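Local coordinates for peroxisomal catalase A (Saccharomyces cerevisiae, PDB 1A4E), which probably breaks down the hydrogen peroxide made by peroxisomal oxidases to water and oxygen, working as a heme-containing homotetramer, at residues 173-176 / 177-181; 265-269 / 270-274; 327-331 / 332-336; 421-424 / 425-429. All blocks are in the same frame, centred on the assembly; numbering follows the deposited sequence.

Contact 1. Residues 173-176 / 177-181; sequences QVAI and HQVMI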
loop_
_atom_site.group_PDB
_atom_site.type_symbol
_atom_site.label_atom_id
_atom_site.label_comp_id
_atom_site.label_asym_id
_atom_site.label_seq_id
_atom_site.Cartn_x
_atom_site.Cartn_y
_atom_site.Cartn_z
ATOM N N GLN B 173 -7.440 -37.323 0.113
ATOM C CA GLN B 173 -7.206 -38.279 -0.977
ATOM C C GLN B 173 -8.283 -38.121 -2.054
ATOM O O GLN B 173 -8.089 -38.759 -3.153
ATOM C CB GLN B 173 -7.244 -39.709 -0.437
ATOM C CG GLN B 173 -6.189 -39.968 0.639
ATOM C CD GLN B 173 -6.233 -41.396 1.187
ATOM O OE1 GLN B 173 -7.068 -42.192 0.761
ATOM N NE2 GLN B 173 -5.377 -41.772 2.118
ATOM N N VAL B 174 -9.352 -37.372 -1.906
ATOM C CA VAL B 174 -10.328 -37.065 -2.953
ATOM C C VAL B 174 -9.661 -36.289 -4.103
ATOM O O VAL B 174 -10.234 -36.091 -5.169
ATOM C CB VAL B 174 -11.519 -36.277 -2.273
ATOM C CG1 VAL B 174 -11.132 -34.876 -1.855
ATOM C CG2 VAL B 174 -12.676 -36.227 -3.246
ATOM N N ALA B 175 -8.401 -35.870 -3.906
ATOM C CA ALA B 175 -7.574 -35.233 -4.918
ATOM C C ALA B 175 -7.068 -36.180 -6.000
ATOM O O ALA B 175 -6.586 -35.709 -7.026
ATOM C CB ALA B 175 -6.360 -34.605 -4.262
ATOM N N ILE B 176 -7.204 -37.501 -5.798
ATOM C CA ILE B 176 -6.640 -38.534 -6.666
ATOM C C ILE B 176 -7.054 -38.470 -8.140
ATOM O O ILE B 176 -6.197 -38.714 -8.995
ATOM C CB ILE B 176 -6.983 -39.906 -5.934
ATOM C CG1 ILE B 176 -5.783 -40.843 -6.087
ATOM C CG2 ILE B 176 -8.286 -40.524 -6.420
ATOM C CD1 ILE B 176 -5.221 -41.234 -7.453
ATOM N N HIS B 177 -8.301 -38.090 -8.486
ATOM C CA HIS B 177 -8.724 -37.950 -9.880
ATOM C C HIS B 177 -7.864 -36.872 -10.539
ATOM O O HIS B 177 -7.343 -37.070 -11.639
ATOM C CB HIS B 177 -10.207 -37.566 -9.910
ATOM C CG HIS B 177 -10.917 -37.571 -11.263
ATOM N ND1 HIS B 177 -12.186 -37.232 -11.465
ATOM C CD2 HIS B 177 -10.380 -37.896 -12.485
ATOM C CE1 HIS B 177 -12.433 -37.329 -12.743
ATOM N NE2 HIS B 177 -11.344 -37.732 -13.350
ATOM N N GLN B 178 -7.665 -35.756 -9.821
ATOM C CA GLN B 178 -6.837 -34.676 -10.313
ATOM C C GLN B 178 -5.358 -35.034 -10.362
ATOM O O GLN B 178 -4.698 -34.650 -11.329
ATOM C CB GLN B 178 -7.025 -33.439 -9.443
ATOM C CG GLN B 178 -6.190 -32.246 -9.880
ATOM C CD GLN B 178 -6.336 -31.790 -11.316
ATOM O OE1 GLN B 178 -5.391 -31.349 -11.967
ATOM N NE2 GLN B 178 -7.542 -31.859 -11.848
ATOM N N VAL B 179 -4.829 -35.768 -9.367
ATOM C CA VAL B 179 -3.418 -36.145 -9.363
ATOM C C VAL B 179 -3.115 -37.040 -10.561
ATOM O O VAL B 179 -2.046 -36.914 -11.156
ATOM C CB VAL B 179 -3.102 -36.845 -8.028
ATOM C CG1 VAL B 179 -1.680 -37.370 -7.994
ATOM C CG2 VAL B 179 -3.249 -35.828 -6.907
ATOM N N MET B 180 -4.084 -37.886 -10.953
ATOM C CA MET B 180 -3.977 -38.746 -12.120
ATOM C C MET B 180 -3.837 -37.940 -13.402
ATOM O O MET B 180 -3.001 -38.255 -14.250
ATOM C CB MET B 180 -5.210 -39.629 -12.244
ATOM C CG MET B 180 -5.327 -40.765 -11.239
ATOM S SD MET B 180 -4.115 -42.068 -11.536
ATOM C CE MET B 180 -4.967 -42.789 -12.908
ATOM N N ILE B 181 -4.657 -36.885 -13.540
ATOM C CA ILE B 181 -4.598 -36.003 -14.703
ATOM C C ILE B 181 -3.300 -35.191 -14.708
ATOM O O ILE B 181 -2.661 -35.073 -15.751
ATOM C CB ILE B 181 -5.833 -35.062 -14.696
ATOM C CG1 ILE B 181 -7.102 -35.884 -14.844
ATOM C CG2 ILE B 181 -5.754 -34.068 -15.857
ATOM C CD1 ILE B 181 -8.370 -35.073 -14.549
HETATM O O HOH W 1 -9.678 -34.768 -7.722
HETATM O O HOH W 2 -11.104 -38.190 -6.665
#
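Ala175 and Ile176 open the first turn of helix 176-182 with two successive i to i+4 backbone bonds: Val179 N donates to Ala175 O over 2.9 Å, and Met180 N reaches Ile176 O at 3.0 Å. Residues 173-175 are 3-10, and the chain passes straight from them into the alpha helix at Ile176.

Two waters cover the step between the two geometries. Both donate to Val174 O; one of them accepts from Gln178 N at 3.1 Å, the other only weakly from His177 N. The carbonyl is thus gripped twice, and amides at the start of the helix are served by solvent.

The apolar contacts follow the same i to i+4 spacing. Ile176 and Met180 run side by side, pointing the same way, with Ile176 CD1 against Met180 CG at 3.8 Å. Met180 starts with CG anti to its carbonyl carbon (chi1 -73°) and then bends twice, and CG itself lies 3.2 Å from Ile176 O. On the neighbouring face, Val179 turns CG2 back to 4.3 Å from Ala175 CB.

The polar ends leave the contact: His177 ND1 bonds Thr283 O, and Gln178 NE2 bonds Thr131 OG1 on the side facing the heme pocket. Ile176 and Met180 pack on helices 430-440 and 462-473, while Ala175 and Val179 rest on helix 160-168, so helix 176-182 is wedged among all three.

Contact 2. Residues 265-269 / 270-274; sequences QTMTE and RDAKK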
loop_
_atom_site.group_PDB
_atom_site.type_symbol
_atom_site.label_atom_id
_atom_site.label_comp_id
_atom_site.label_asym_id
_atom_site.label_seq_id
_atom_site.Cartn_x
_atom_site.Cartn_y
_atom_site.Cartn_z
ATOM N N GLN B 265 -22.541 -29.032 -21.061
ATOM C CA GLN B 265 -23.318 -30.185 -20.642
ATOM C C GLN B 265 -24.379 -29.599 -19.732
ATOM O O GLN B 265 -24.070 -28.818 -18.829
ATOM C CB GLN B 265 -22.520 -31.165 -19.818
ATOM C CG GLN B 265 -21.517 -31.994 -20.580
ATOM C CD GLN B 265 -20.692 -32.828 -19.618
ATOM O OE1 GLN B 265 -19.972 -32.266 -18.800
ATOM N NE2 GLN B 265 -20.766 -34.163 -19.649
ATOM N N THR B 266 -25.649 -29.906 -19.991
ATOM C CA THR B 266 -26.713 -29.434 -19.136
ATOM C C THR B 266 -27.357 -30.587 -18.389
ATOM O O THR B 266 -27.215 -31.758 -18.744
ATOM C CB THR B 266 -27.769 -28.682 -19.954
ATOM O OG1 THR B 266 -28.205 -29.526 -21.004
ATOM C CG2 THR B 266 -27.211 -27.394 -20.505
ATOM N N MET B 267 -28.080 -30.215 -17.335
ATOM C CA MET B 267 -28.675 -31.164 -16.416
ATOM C C MET B 267 -29.742 -30.458 -15.600
ATOM O O MET B 267 -29.555 -29.313 -15.198
ATOM C CB MET B 267 -27.576 -31.692 -15.505
ATOM C CG MET B 267 -28.020 -32.790 -14.600
ATOM S SD MET B 267 -26.778 -33.233 -13.383
ATOM C CE MET B 267 -25.631 -34.059 -14.439
ATOM N N THR B 268 -30.878 -31.106 -15.347
ATOM C CA THR B 268 -31.896 -30.529 -14.476
ATOM C C THR B 268 -31.639 -30.918 -13.023
ATOM O O THR B 268 -30.735 -31.695 -12.705
ATOM C CB THR B 268 -33.309 -31.001 -14.906
ATOM O OG1 THR B 268 -33.367 -32.419 -14.781
ATOM C CG2 THR B 268 -33.631 -30.544 -16.320
ATOM N N GLU B 269 -32.437 -30.355 -12.121
ATOM C CA GLU B 269 -32.334 -30.671 -10.704
ATOM C C GLU B 269 -32.727 -32.130 -10.424
ATOM O O GLU B 269 -32.125 -32.794 -9.579
ATOM C CB GLU B 269 -33.222 -29.682 -9.981
ATOM C CG GLU B 269 -33.038 -29.671 -8.475
ATOM C CD GLU B 269 -33.928 -28.688 -7.723
ATOM O OE1 GLU B 269 -34.874 -28.130 -8.293
ATOM O OE2 GLU B 269 -33.668 -28.478 -6.539
ATOM N N ARG B 270 -33.722 -32.643 -11.174
ATOM C CA ARG B 270 -34.185 -34.032 -11.122
ATOM C C ARG B 270 -33.075 -34.995 -11.533
ATOM O O ARG B 270 -32.866 -36.003 -10.854
ATOM C CB ARG B 270 -35.412 -34.144 -12.044
ATOM C CG ARG B 270 -35.905 -35.492 -12.586
ATOM C CD ARG B 270 -36.908 -35.091 -13.676
ATOM N NE ARG B 270 -37.221 -36.054 -14.736
ATOM C CZ ARG B 270 -36.441 -36.300 -15.813
ATOM N NH1 ARG B 270 -35.269 -35.687 -16.022
ATOM N NH2 ARG B 270 -36.896 -37.125 -16.757
ATOM N N ASP B 271 -32.333 -34.702 -12.614
ATOM C CA ASP B 271 -31.199 -35.531 -13.007
ATOM C C ASP B 271 -30.100 -35.507 -11.961
ATOM O O ASP B 271 -29.458 -36.529 -11.729
ATOM C CB ASP B 271 -30.562 -35.068 -14.296
ATOM C CG ASP B 271 -31.453 -35.003 -15.516
ATOM O OD1 ASP B 271 -32.265 -35.900 -15.720
ATOM O OD2 ASP B 271 -31.318 -34.045 -16.268
ATOM N N ALA B 272 -29.899 -34.344 -11.316
ATOM C CA ALA B 272 -28.893 -34.187 -10.273
ATOM C C ALA B 272 -29.163 -35.078 -9.070
ATOM O O ALA B 272 -28.226 -35.618 -8.482
ATOM C CB ALA B 272 -28.851 -32.746 -9.796
ATOM N N LYS B 273 -30.451 -35.267 -8.736
ATOM C CA LYS B 273 -30.866 -36.141 -7.646
ATOM C C LYS B 273 -30.636 -37.604 -7.974
ATOM O O LYS B 273 -30.397 -38.405 -7.077
ATOM C CB LYS B 273 -32.342 -35.940 -7.334
ATOM C CG LYS B 273 -32.625 -34.651 -6.589
ATOM C CD LYS B 273 -34.118 -34.371 -6.662
ATOM C CE LYS B 273 -34.487 -33.154 -5.813
ATOM N NZ LYS B 273 -35.857 -32.736 -6.069
ATOM N N LYS B 274 -30.682 -37.977 -9.253
ATOM C CA LYS B 274 -30.460 -39.359 -9.650
ATOM C C LYS B 274 -28.980 -39.705 -9.787
ATOM O O LYS B 274 -28.659 -40.884 -9.945
ATOM C CB LYS B 274 -31.140 -39.651 -10.988
ATOM C CG LYS B 274 -32.652 -39.478 -11.141
ATOM C CD LYS B 274 -32.866 -39.498 -12.661
ATOM C CE LYS B 274 -34.293 -39.335 -13.209
ATOM N NZ LYS B 274 -34.262 -39.141 -14.659
#
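Thr268 and Asp271 form a capping box at the start of helix 269-274, where strand 259-267 gives way to helix with Thr268 as the N-cap. Asp271 OD2 accepts from Thr268 N over 3.1 Å in a nearly straight bond; the N-H comes in on the anti side of OD2, 32° out of the carboxylate plane. The return bond, from Asp271 N to Thr268 OG1, is weak at 3.3 Å, and the hydroxyl also donates weakly to OD2.

Torsions set up this exchange. Thr268 holds OG1 between its backbone N and carbonyl carbon (chi1 62°), facing the first turn, while Asp271 keeps CG beside its own backbone N (chi1 -58°), which folds the carboxylate back over the N-cap. Replacing Asp271 with an alanine would probably leave Thr268 N without its mate and set the Arg270 guanidinium free to turn.

That guanidinium meets the other oxygen: Arg270 NH1 makes a salt bridge to Asp271 OD1 at 3.0 Å. Lys274 NZ completes the network with a long approach to OD1 and sits over one guanidinium face. The two cations thus share one carboxylate, which is likely to stay ionised.

Behind the box, the helix bonds Ala272 N to Thr268 O and Lys273 N to Glu269 O begin the regular turns. Met267, the last strand residue, packs underneath and also touches Trp286 and Phe291. Its chain runs extended as far as SD and bends only at the methyl, bringing CG to 3.4 Å from Asp271 CB and SD to 4.2 Å from Ala272 CB.

Contact 3. Residues 327-331 / 332-336; sequences EASAD and PVLQA. With HEM (protoporphyrin IX containing Fe), chain I.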
loop_
_atom_site.group_PDB
_atom_site.type_symbol
_atom_site.label_atom_id
_atom_site.label_comp_id
_atom_site.label_asym_id
_atom_site.label_seq_id
_atom_site.Cartn_x
_atom_site.Cartn_y
_atom_site.Cartn_z
ATOM N N GLU B 327 -25.037 -17.753 -12.979
ATOM C CA GLU B 327 -24.766 -17.732 -11.554
ATOM C C GLU B 327 -23.950 -18.937 -11.110
ATOM O O GLU B 327 -23.780 -19.903 -11.850
ATOM C CB GLU B 327 -26.091 -17.687 -10.792
ATOM C CG GLU B 327 -26.710 -16.300 -10.660
ATOM C CD GLU B 327 -25.910 -15.336 -9.782
ATOM O OE1 GLU B 327 -25.746 -15.604 -8.597
ATOM O OE2 GLU B 327 -25.449 -14.304 -10.263
ATOM N N ALA B 328 -23.397 -18.857 -9.899
ATOM C CA ALA B 328 -22.605 -19.938 -9.342
ATOM C C ALA B 328 -23.481 -20.947 -8.610
ATOM O O ALA B 328 -24.578 -20.611 -8.151
ATOM C CB ALA B 328 -21.600 -19.382 -8.359
ATOM N N SER B 329 -23.029 -22.201 -8.523
ATOM C CA SER B 329 -23.760 -23.209 -7.764
ATOM C C SER B 329 -23.243 -23.265 -6.330
ATOM O O SER B 329 -22.288 -22.570 -5.981
ATOM C CB SER B 329 -23.599 -24.589 -8.397
ATOM O OG SER B 329 -22.287 -25.111 -8.230
ATOM N N ALA B 330 -23.836 -24.138 -5.502
ATOM C CA ALA B 330 -23.454 -24.295 -4.110
ATOM C C ALA B 330 -22.218 -25.167 -3.926
ATOM O O ALA B 330 -21.986 -25.701 -2.841
ATOM C CB ALA B 330 -24.605 -24.904 -3.319
ATOM N N ASP B 331 -21.412 -25.338 -4.990
ATOM C CA ASP B 331 -20.117 -25.998 -4.905
ATOM C C ASP B 331 -19.285 -25.156 -3.934
ATOM O O ASP B 331 -19.060 -23.980 -4.213
ATOM C CB ASP B 331 -19.489 -26.028 -6.305
ATOM C CG ASP B 331 -18.068 -26.578 -6.458
ATOM O OD1 ASP B 331 -17.186 -26.347 -5.630
ATOM O OD2 ASP B 331 -17.814 -27.231 -7.463
ATOM N N PRO B 332 -18.804 -25.704 -2.807
ATOM C CA PRO B 332 -18.150 -24.968 -1.726
ATOM C C PRO B 332 -16.871 -24.251 -2.142
ATOM O O PRO B 332 -16.538 -23.214 -1.569
ATOM C CB PRO B 332 -17.882 -25.995 -0.654
ATOM C CG PRO B 332 -18.764 -27.137 -1.030
ATOM C CD PRO B 332 -18.735 -27.132 -2.538
ATOM N N VAL B 333 -16.158 -24.820 -3.125
ATOM C CA VAL B 333 -14.937 -24.227 -3.650
ATOM C C VAL B 333 -15.293 -23.008 -4.498
ATOM O O VAL B 333 -14.684 -21.957 -4.299
ATOM C CB VAL B 333 -14.181 -25.297 -4.467
ATOM C CG1 VAL B 333 -12.893 -24.768 -5.062
ATOM C CG2 VAL B 333 -13.809 -26.417 -3.520
ATOM N N LEU B 334 -16.291 -23.102 -5.396
ATOM C CA LEU B 334 -16.736 -21.970 -6.200
ATOM C C LEU B 334 -17.301 -20.846 -5.346
ATOM O O LEU B 334 -17.078 -19.670 -5.645
ATOM C CB LEU B 334 -17.812 -22.409 -7.195
ATOM C CG LEU B 334 -18.455 -21.359 -8.116
ATOM C CD1 LEU B 334 -17.389 -20.562 -8.867
ATOM C CD2 LEU B 334 -19.379 -22.070 -9.083
ATOM N N GLN B 335 -18.020 -21.213 -4.285
ATOM C CA GLN B 335 -18.581 -20.259 -3.343
ATOM C C GLN B 335 -17.489 -19.408 -2.696
ATOM O O GLN B 335 -17.628 -18.186 -2.636
ATOM C CB GLN B 335 -19.354 -21.006 -2.266
ATOM C CG GLN B 335 -20.647 -21.649 -2.728
ATOM C CD GLN B 335 -21.830 -20.709 -2.779
ATOM O OE1 GLN B 335 -22.230 -20.163 -1.762
ATOM N NE2 GLN B 335 -22.433 -20.499 -3.943
ATOM N N ALA B 336 -16.383 -20.020 -2.244
ATOM C CA ALA B 336 -15.267 -19.279 -1.669
ATOM C C ALA B 336 -14.536 -18.396 -2.682
ATOM O O ALA B 336 -14.051 -17.314 -2.337
ATOM C CB ALA B 336 -14.256 -20.231 -1.085
HETATM C CHA HEM I . -6.077 -17.444 -9.726
HETATM C CHB HEM I . -8.061 -18.320 -5.447
HETATM C CHC HEM I . -9.639 -22.538 -7.069
HETATM C CHD HEM I . -8.559 -21.153 -11.547
HETATM C C1A HEM I . -6.342 -17.393 -8.369
HETATM C C2A HEM I . -6.061 -16.241 -7.534
HETATM C C3A HEM I . -6.695 -16.448 -6.354
HETATM C C4A HEM I . -7.331 -17.739 -6.457
HETATM C CMA HEM I . -6.805 -15.498 -5.171
HETATM C CAA HEM I . -5.276 -15.007 -7.940
HETATM C CBA HEM I . -6.247 -13.890 -8.252
HETATM C CGA HEM I . -5.605 -12.580 -8.652
HETATM O O1A HEM I . -4.702 -12.091 -7.977
HETATM O O2A HEM I . -6.041 -12.036 -9.654
HETATM C C1B HEM I . -8.692 -19.541 -5.526
HETATM C C2B HEM I . -9.356 -20.175 -4.412
HETATM C C3B HEM I . -9.721 -21.433 -4.832
HETATM C C4B HEM I . -9.286 -21.515 -6.218
HETATM C CMB HEM I . -9.543 -19.503 -3.056
HETATM C CAB HEM I . -10.360 -22.472 -4.145
HETATM C CBB HEM I . -11.057 -22.408 -2.850
HETATM C C1C HEM I . -9.510 -22.522 -8.443
HETATM C C2C HEM I . -10.173 -23.458 -9.322
HETATM C C3C HEM I . -9.929 -23.037 -10.598
HETATM C C4C HEM I . -9.104 -21.849 -10.480
HETATM C CMC HEM I . -11.020 -24.639 -8.856
HETATM C CAC HEM I . -10.407 -23.572 -11.785
HETATM C CBC HEM I . -11.816 -23.695 -12.089
HETATM C C1D HEM I . -7.765 -20.026 -11.441
HETATM C C2D HEM I . -7.182 -19.329 -12.559
HETATM C C3D HEM I . -6.465 -18.310 -12.039
HETATM C C4D HEM I . -6.615 -18.369 -10.610
HETATM C CMD HEM I . -7.355 -19.652 -14.037
HETATM C CAD HEM I . -5.613 -17.321 -12.811
HETATM C CBD HEM I . -6.343 -16.078 -13.265
HETATM C CGD HEM I . -5.413 -15.196 -14.076
HETATM O O1D HEM I . -4.928 -15.635 -15.109
HETATM O O2D HEM I . -5.151 -14.066 -13.680
HETATM N NA HEM I . -7.150 -18.298 -7.705
HETATM N NB HEM I . -8.674 -20.352 -6.637
HETATM N NC HEM I . -8.896 -21.513 -9.154
HETATM N ND HEM I . -7.426 -19.422 -10.244
HETATM FE FE HEM I . -7.998 -19.917 -8.432
#
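A side-chain amide reaches back over the turn to hold the loop before its own helix: Gln335 NE2 donates to Ser329 O over 2.9 Å, coming from above the carbonyl plane, 47° out of it. Chi1 puts Gln335 CG beside the backbone N, 3.2 Å from Asp331 O, and the bend at chi2 (-82°) turns the amide toward Ser329. Gln335 OE1 bonds Leu31 N of a second subunit, so with an alanine here Ser329 O would probably lose this donor and that subunit's amide its acceptor.

Asp331 is the N-cap. Its carboxylate swings toward the helix, CG anti to the backbone N (chi1 175°), and OD1 accepts weakly from Val333 N at 3.1 Å and Leu334 N at 3.4 Å, while OD2 bonds His201 ND1. Gln335 N donates to Asp331 O at 3.0 Å, the first i to i+4 bond. Pro332, with no amide hydrogen, fills the first helical position.

Leu334 turns CD2 onto Ala328 CB at 3.6 Å, joining helix to strand. Val333 CG1 touches the heme vinyl at CAB, 3.5 Å away: this is the capped start of helix 332-348, the proximal helix of the catalase heme pocket, which carries the iron ligand Tyr341.

Contact 4. Residues 421-424 / 425-429; sequences ATSP and GDVDF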
loop_
_atom_site.group_PDB
_atom_site.type_symbol
_atom_site.label_atom_id
_atom_site.label_comp_id
_atom_site.label_asym_id
_atom_site.label_seq_id
_atom_site.Cartn_x
_atom_site.Cartn_y
_atom_site.Cartn_z
ATOM N N ALA B 421 -14.614 -34.385 3.884
ATOM C CA ALA B 421 -13.490 -35.308 3.790
ATOM C C ALA B 421 -13.722 -36.429 2.785
ATOM O O ALA B 421 -14.869 -36.638 2.385
ATOM C CB ALA B 421 -13.268 -35.899 5.157
ATOM N N THR B 422 -12.689 -37.149 2.337
ATOM C CA THR B 422 -12.856 -38.287 1.426
ATOM C C THR B 422 -13.918 -39.242 1.968
ATOM O O THR B 422 -13.873 -39.681 3.120
ATOM C CB THR B 422 -11.542 -39.095 1.261
ATOM O OG1 THR B 422 -10.528 -38.138 1.005
ATOM C CG2 THR B 422 -11.577 -40.123 0.125
ATOM N N SER B 423 -14.936 -39.451 1.133
ATOM C CA SER B 423 -16.047 -40.343 1.432
ATOM C C SER B 423 -15.590 -41.785 1.603
ATOM O O SER B 423 -14.664 -42.208 0.907
ATOM C CB SER B 423 -17.082 -40.293 0.313
ATOM O OG SER B 423 -17.638 -38.996 0.157
ATOM N N PRO B 424 -16.170 -42.581 2.518
ATOM C CA PRO B 424 -15.899 -44.007 2.633
ATOM C C PRO B 424 -16.334 -44.745 1.378
ATOM O O PRO B 424 -17.211 -44.305 0.628
ATOM C CB PRO B 424 -16.644 -44.416 3.885
ATOM C CG PRO B 424 -17.799 -43.448 3.931
ATOM C CD PRO B 424 -17.103 -42.151 3.555
ATOM N N GLY B 425 -15.649 -45.857 1.132
ATOM C CA GLY B 425 -15.942 -46.663 -0.033
ATOM C C GLY B 425 -15.070 -46.289 -1.216
ATOM O O GLY B 425 -13.936 -45.817 -1.084
ATOM N N ASP B 426 -15.654 -46.471 -2.396
ATOM C CA ASP B 426 -14.914 -46.272 -3.619
ATOM C C ASP B 426 -15.388 -45.127 -4.500
ATOM O O ASP B 426 -14.790 -44.875 -5.547
ATOM C CB ASP B 426 -14.959 -47.591 -4.366
ATOM C CG ASP B 426 -13.816 -47.745 -5.349
ATOM O OD1 ASP B 426 -12.657 -47.642 -4.931
ATOM O OD2 ASP B 426 -14.104 -47.963 -6.524
ATOM N N VAL B 427 -16.431 -44.395 -4.083
ATOM C CA VAL B 427 -17.014 -43.314 -4.873
ATOM C C VAL B 427 -16.029 -42.220 -5.306
ATOM O O VAL B 427 -16.142 -41.701 -6.416
ATOM C CB VAL B 427 -18.216 -42.744 -4.041
ATOM C CG1 VAL B 427 -17.723 -42.076 -2.759
ATOM C CG2 VAL B 427 -19.022 -41.777 -4.908
ATOM N N ASP B 428 -15.034 -41.894 -4.473
ATOM C CA ASP B 428 -14.028 -40.898 -4.807
ATOM C C ASP B 428 -12.789 -41.459 -5.480
ATOM O O ASP B 428 -11.828 -40.734 -5.729
ATOM C CB ASP B 428 -13.619 -40.149 -3.548
ATOM C CG ASP B 428 -14.759 -39.381 -2.880
ATOM O OD1 ASP B 428 -15.717 -38.990 -3.545
ATOM O OD2 ASP B 428 -14.688 -39.162 -1.679
ATOM N N PHE B 429 -12.802 -42.760 -5.788
ATOM C CA PHE B 429 -11.719 -43.407 -6.509
ATOM C C PHE B 429 -12.171 -43.973 -7.845
ATOM O O PHE B 429 -11.337 -44.198 -8.722
ATOM C CB PHE B 429 -11.118 -44.533 -5.666
ATOM C CG PHE B 429 -10.228 -44.007 -4.547
ATOM C CD1 PHE B 429 -10.789 -43.579 -3.341
ATOM C CD2 PHE B 429 -8.846 -43.918 -4.745
ATOM C CE1 PHE B 429 -9.967 -43.053 -2.344
ATOM C CE2 PHE B 429 -8.031 -43.393 -3.739
ATOM C CZ PHE B 429 -8.591 -42.960 -2.540
HETATM O O HOH W 3 -14.287 -42.956 -1.711
HETATM O O HOH W 4 -18.535 -38.403 -2.588
#
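Asp428 OD2 has two partners: Ser423 N donates to it over 2.8 Å, meeting it nearly along its C-O axis, and Arg137 NH2 makes a salt bridge to the same oxygen. The other oxygen, OD1, takes a bond at 3.0 Å from a water that is also hydrogen-bonded to Ser423 OG, a hydroxyl that bonds Arg137 NH2 as well; OD1 has a salt bridge to Lys284 too. Asp428 keeps CG beside its own backbone N (chi1 -62°), which carries the carboxylate back across the loop to Ser423.

A second water sits inside the turn. It donates to Ser423 O at 2.7 Å and weakly to Gly425 O, and accepts from Asp428 N at 3.1 Å, tying together backbone groups from both limbs.

Gly425 lies at phi 93° and psi -149°, where a beta carbon would run into Pro424 O, so the bend calls for glycine. Beyond it Val427 turns CG1 onto Ser423 CB at 3.6 Å. Thr422 places its methyl CG2 3.7 Å from Asp428 OD2 and 4.2 Å from Phe429 CE1, its side chain roughly perpendicular to that of Phe429; its hydroxyl bonds Pro170 O.

With two cations, an amide and a water around it, the Asp428 carboxylate is likely to remain ionised, and its charge ties this loop ahead of helix 430-440 to Arg137 and Lys284 of the catalase core.

How the contacts relate
The contacts follow one another along the chain, each closing before the next opens; contacts 1 to 3 each mark the start of a helix, and contact 4 is the loop leading into helix 430-440. Contacts 2 and 3, their centres about 17 Å apart, both leave strands of the same antiparallel sheet, one at the surface and one beside the heme. Only contacts 1 and 4 touch, with centres about 12 Å apart: Thr422 meets the backbone of 173-176, Ile176 packs on Asp428 and Phe429 on Gln173. Distant in sequence, they join the catalase core to the C-terminal helices, while contact 3 opens the helix bearing the iron ligand.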